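Uncharacterized protein (Bacteroides eggerthii, PDB 4L3R) is of unknown function but belongs to the DUF4847 family of the calycin clan, whose better-known members often bind small hydrophobic ligands. Local coordinates at residues B[53-58]-B[70-75]. Residues are numbered along the deposited sequence; the frame is centred on the assembly and turned at random.
Sequences FTLNFN and VSAHAV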
loop_
_atom_site.group_PDB
_atom_site.type_symbol
_atom_site.label_atom_id
_atom_site.label_comp_id
_atom_site.label_asym_id
_atom_site.label_seq_id
_atom_site.Cartn_x
_atom_site.Cartn_y
_atom_site.Cartn_z
ATOM N N PHE B 53 5.352 -21.492 4.359
ATOM C CA PHE B 53 6.014 -21.033 3.135
ATOM C C PHE B 53 5.157 -20.004 2.385
ATOM O O PHE B 53 4.907 -20.138 1.183
ATOM C CB PHE B 53 6.397 -22.213 2.227
ATOM C CG PHE B 53 7.266 -23.244 2.909
ATOM C CD1 PHE B 53 8.650 -23.140 2.875
ATOM C CD2 PHE B 53 6.700 -24.327 3.568
ATOM C CE1 PHE B 53 9.448 -24.075 3.528
ATOM C CE2 PHE B 53 7.500 -25.270 4.211
ATOM C CZ PHE B 53 8.870 -25.148 4.173
ATOM N N THR B 54 4.724 -18.963 3.113
ATOM C CA THR B 54 3.922 -17.879 2.554
ATOM C C THR B 54 4.769 -16.608 2.444
ATOM O O THR B 54 5.777 -16.463 3.142
ATOM C CB THR B 54 2.676 -17.635 3.389
ATOM O OG1 THR B 54 3.053 -17.264 4.716
ATOM C CG2 THR B 54 1.744 -18.827 3.409
ATOM N N LEU B 55 4.350 -15.698 1.568
ATOM C CA LEU B 55 5.021 -14.421 1.328
ATOM C C LEU B 55 3.948 -13.355 1.124
ATOM O O LEU B 55 2.970 -13.593 0.415
ATOM C CB LEU B 55 5.959 -14.554 0.111
ATOM C CG LEU B 55 6.599 -13.280 -0.465
ATOM C CD1 LEU B 55 7.659 -12.725 0.476
ATOM C CD2 LEU B 55 7.249 -13.576 -1.803
ATOM N N ASN B 56 4.090 -12.212 1.799
ATOM C CA ASN B 56 3.115 -11.131 1.723
ATOM C C ASN B 56 3.800 -9.797 1.518
ATOM O O ASN B 56 4.725 -9.456 2.255
ATOM C CB ASN B 56 2.291 -11.071 3.018
ATOM C CG ASN B 56 1.258 -12.150 3.138
ATOM O OD1 ASN B 56 1.495 -13.182 3.762
ATOM N ND2 ASN B 56 0.074 -11.932 2.580
ATOM N N PHE B 57 3.336 -9.044 0.527
ATOM C CA PHE B 57 3.780 -7.684 0.255
ATOM C C PHE B 57 2.722 -6.796 0.865
ATOM O O PHE B 57 1.572 -6.863 0.438
ATOM C CB PHE B 57 3.938 -7.457 -1.247
ATOM C CG PHE B 57 5.096 -8.235 -1.817
ATOM C CD1 PHE B 57 4.952 -9.569 -2.165
ATOM C CD2 PHE B 57 6.337 -7.645 -1.972
ATOM C CE1 PHE B 57 6.019 -10.284 -2.698
ATOM C CE2 PHE B 57 7.402 -8.361 -2.510
ATOM C CZ PHE B 57 7.237 -9.674 -2.875
ATOM N N ASN B 58 3.055 -6.066 1.933
ATOM C CA ASN B 58 2.069 -5.225 2.620
ATOM C C ASN B 58 2.536 -3.805 2.785
ATOM O O ASN B 58 3.737 -3.533 2.794
ATOM C CB ASN B 58 1.756 -5.774 4.018
ATOM C CG ASN B 58 1.434 -7.242 4.084
ATOM O OD1 ASN B 58 2.155 -8.020 4.709
ATOM N ND2 ASN B 58 0.316 -7.641 3.490
ATOM N N VAL B 70 8.009 -6.401 3.118
ATOM C CA VAL B 70 7.834 -7.827 2.858
ATOM C C VAL B 70 7.757 -8.575 4.178
ATOM O O VAL B 70 8.565 -8.341 5.079
ATOM C CB VAL B 70 8.969 -8.397 1.968
ATOM C CG1 VAL B 70 9.045 -9.921 2.051
ATOM C CG2 VAL B 70 8.764 -7.985 0.537
ATOM N N SER B 71 6.811 -9.506 4.255
ATOM C CA SER B 71 6.650 -10.422 5.377
ATOM C C SER B 71 6.601 -11.835 4.813
ATOM O O SER B 71 6.076 -12.036 3.723
ATOM C CB SER B 71 5.385 -10.110 6.173
ATOM O OG SER B 71 5.538 -8.936 6.951
ATOM N N ALA B 72 7.162 -12.796 5.523
ATOM C CA ALA B 72 7.136 -14.180 5.078
ATOM C C ALA B 72 7.149 -15.114 6.260
ATOM O O ALA B 72 7.660 -14.777 7.330
ATOM C CB ALA B 72 8.315 -14.477 4.166
ATOM N N HIS B 73 6.560 -16.280 6.074
ATOM C CA HIS B 73 6.543 -17.311 7.098
ATOM C C HIS B 73 6.975 -18.602 6.447
ATOM O O HIS B 73 6.380 -18.998 5.451
ATOM C CB HIS B 73 5.158 -17.436 7.738
ATOM C CG HIS B 73 5.072 -18.563 8.717
ATOM N ND1 HIS B 73 4.181 -19.596 8.541
ATOM C CD2 HIS B 73 5.830 -18.827 9.806
ATOM C CE1 HIS B 73 4.373 -20.422 9.555
ATOM N NE2 HIS B 73 5.372 -20.010 10.330
ATOM N N ALA B 74 8.032 -19.230 6.977
ATOM C CA ALA B 74 8.507 -20.518 6.496
ATOM C C ALA B 74 7.802 -21.611 7.318
ATOM O O ALA B 74 6.687 -21.968 6.959
ATOM C CB ALA B 74 10.020 -20.602 6.610
ATOM N N VAL B 75 8.401 -22.110 8.416
ATOM C CA VAL B 75 7.765 -23.115 9.275
ATOM C C VAL B 75 7.821 -22.578 10.705
ATOM O O VAL B 75 6.791 -22.153 11.231
ATOM C CB VAL B 75 8.419 -24.518 9.115
ATOM C CG1 VAL B 75 7.781 -25.533 10.074
ATOM C CG2 VAL B 75 8.313 -25.001 7.671
HETATM O O HOH W 1 4.932 -6.711 5.258
#
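A G1 beta bulge, Phe53 and Thr54 together facing His73, marks the open end of the antiparallel hairpin between strands 54-61 and 66-73. Thr54 N reaches His73 O at 2.9 Å, in the carbonyl plane, while Phe53 N bonds to Ala74 O at 3.0 Å on a lone pair. Further along, Asn56 and Ser71 form a hydrogen-bonded pair, with Asn56 N to Ser71 O at 2.8 Å and a nearly straight N-H...O angle of 166°. The buried face carries Leu55, Phe57, Val70 and Ala72. Val70 splits its branches here: CG1 meets Leu55 CD1 at 3.5 Å, whereas CG2 lies 3.4 Å from Phe57 CE2, the two side chains running side by side. Leu55 gets there with CG anti to the backbone N (chi1 170°), and Leu128 of strand 127-134 touches both Leu55 and Phe57. At the bulge itself, the Phe53 ring takes Ala74 O over one face and Val75 CG2 near CZ, and packs edge-to-face with Phe111 of helix 106-116. On the sheet face that carries Asn56 and Ser71, a water links Asn58 OD1 to Ser71 OG, and Asn56 ND2 bonds to Thr14. A hairpin with one apolar, buried face and a more polar one, set in an antiparallel up-and-down meander, is in keeping with a calycin-like fold.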